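Local coordinates for protein HTP-2 (Caenorhabditis elegans, PDB 4TZM) that binds a closure motif of HTP-3 through its HORMA domain and probably helps assemble the meiotic chromosome axis, at residues 68-73 with 170-175. Numbering follows the deposited sequence.
Sequences NYITEN and QMVTIV
Ile-70 points its CD1 methyl at the isopropyl group of Val-175, and the two side chains meet tip to tip. CD1 lies 3.5 Å from Val-175 CG2, which is tight for two methyls, and 3.6 Å from Val-175 CG1. With chi1 at -52°, CG1 of Ile-70 lies beside the backbone N and CG2 anti to it, which directs the two branches to different residues of the helix. CG2 reaches Met-171 CG at 4.3 Å and also borders Val-172 CG2. Thr-71 adds its methyl: CG2 is 3.6 Å from Val-172 CG2, and the two side chains cross at about a right angle. Its OG1 accepts from Asn-73 N at 3.2 Å in an ST turn, and weakly from Leu-74 N. A valine in place of Thr-71 would probably leave both amides without this acceptor and the turn less firmly held. The loop links antiparallel strands 65-69 and 75-79, with a classic beta bulge at Ile-70 and Thr-71. Arg-168 and Arg-176 of the same helix flank Thr-71 and Asn-73. Between 68-73 and 170-175 the contact is carbon on carbon. It joins the hairpin loop to helix 164-185 within the HORMA domain by shape and burial rather than directed polar bonds.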
# COMPACT_ATOMS: atom_id res chain seq x y z
N ASN A 68 -10.49 -10.63 -8.12
CA ASN A 68 -11.34 -9.49 -7.85
C ASN A 68 -11.27 -8.49 -8.99
O ASN A 68 -10.41 -8.60 -9.87
CB ASN A 68 -10.94 -8.81 -6.54
CG ASN A 68 -11.63 -9.43 -5.33
OD1 ASN A 68 -12.78 -9.11 -5.04
ND2 ASN A 68 -10.92 -10.30 -4.63
N TYR A 69 -12.18 -7.52 -8.98
CA TYR A 69 -12.18 -6.45 -9.97
C TYR A 69 -12.20 -5.09 -9.29
O TYR A 69 -12.89 -4.90 -8.28
CB TYR A 69 -13.39 -6.57 -10.90
CG TYR A 69 -13.34 -7.72 -11.88
CD1 TYR A 69 -13.61 -9.02 -11.48
CD2 TYR A 69 -13.04 -7.49 -13.22
CE1 TYR A 69 -13.57 -10.07 -12.39
CE2 TYR A 69 -13.00 -8.54 -14.13
CZ TYR A 69 -13.27 -9.82 -13.71
OH TYR A 69 -13.23 -10.87 -14.61
N ILE A 70 -11.44 -4.15 -9.84
CA ILE A 70 -11.46 -2.77 -9.38
C ILE A 70 -12.39 -1.96 -10.26
O ILE A 70 -13.15 -1.11 -9.78
CB ILE A 70 -10.05 -2.15 -9.41
CG1 ILE A 70 -9.08 -3.07 -8.67
CG2 ILE A 70 -10.06 -0.76 -8.80
CD1 ILE A 70 -7.64 -2.81 -9.01
N THR A 71 -12.32 -2.22 -11.56
CA THR A 71 -13.31 -1.72 -12.51
C THR A 71 -13.77 -2.90 -13.36
O THR A 71 -13.26 -4.01 -13.20
CB THR A 71 -12.75 -0.60 -13.41
OG1 THR A 71 -11.90 -1.17 -14.42
CG2 THR A 71 -11.96 0.40 -12.60
N GLU A 72 -14.72 -2.67 -14.25
CA GLU A 72 -15.21 -3.74 -15.12
C GLU A 72 -14.12 -4.23 -16.05
O GLU A 72 -14.10 -5.39 -16.46
CB GLU A 72 -16.42 -3.26 -15.93
CG GLU A 72 -17.65 -2.94 -15.10
CD GLU A 72 -18.79 -2.44 -15.96
OE1 GLU A 72 -18.56 -2.12 -17.14
OE2 GLU A 72 -19.93 -2.36 -15.45
N ASN A 73 -13.19 -3.33 -16.38
CA ASN A 73 -12.12 -3.61 -17.32
C ASN A 73 -10.88 -4.20 -16.65
O ASN A 73 -10.08 -4.88 -17.30
CB ASN A 73 -11.73 -2.32 -18.06
CG ASN A 73 -11.46 -2.55 -19.53
OD1 ASN A 73 -10.44 -3.14 -19.90
ND2 ASN A 73 -12.36 -2.08 -20.38
N GLN A 170 -6.51 7.23 -9.41
CA GLN A 170 -5.18 7.02 -8.84
C GLN A 170 -4.99 5.56 -8.46
O GLN A 170 -3.88 5.02 -8.56
CB GLN A 170 -4.97 7.92 -7.62
CG GLN A 170 -4.80 9.40 -7.94
CD GLN A 170 -4.99 10.29 -6.72
OE1 GLN A 170 -5.40 9.83 -5.66
NE2 GLN A 170 -4.68 11.57 -6.87
N MET A 171 -6.06 4.91 -8.02
CA MET A 171 -6.00 3.50 -7.61
C MET A 171 -5.88 2.59 -8.82
O MET A 171 -5.12 1.62 -8.81
CB MET A 171 -7.23 3.13 -6.79
CG MET A 171 -7.36 1.65 -6.49
SD MET A 171 -5.94 1.00 -5.58
CE MET A 171 -5.96 2.03 -4.14
N VAL A 172 -6.64 2.90 -9.87
CA VAL A 172 -6.56 2.17 -11.13
C VAL A 172 -5.16 2.27 -11.73
O VAL A 172 -4.61 1.29 -12.23
CB VAL A 172 -7.62 2.69 -12.12
CG1 VAL A 172 -7.27 2.29 -13.55
CG2 VAL A 172 -9.00 2.18 -11.73
N THR A 173 -4.58 3.47 -11.67
CA THR A 173 -3.23 3.70 -12.17
C THR A 173 -2.18 2.87 -11.42
O THR A 173 -1.28 2.30 -12.04
CB THR A 173 -2.85 5.20 -12.06
OG1 THR A 173 -3.58 5.94 -13.05
CG2 THR A 173 -1.36 5.40 -12.28
N ILE A 174 -2.30 2.81 -10.10
CA ILE A 174 -1.33 2.10 -9.28
C ILE A 174 -1.32 0.61 -9.61
O ILE A 174 -0.26 0.02 -9.84
CB ILE A 174 -1.60 2.30 -7.77
CG1 ILE A 174 -1.04 3.65 -7.31
CG2 ILE A 174 -0.98 1.18 -6.95
CD1 ILE A 174 -1.30 3.96 -5.85
N VAL A 175 -2.51 0.01 -9.66
CA VAL A 175 -2.66 -1.42 -9.92
C VAL A 175 -2.23 -1.79 -11.34
O VAL A 175 -1.61 -2.83 -11.55
CB VAL A 175 -4.10 -1.87 -9.67
CG1 VAL A 175 -4.25 -3.36 -9.94
CG2 VAL A 175 -4.50 -1.53 -8.24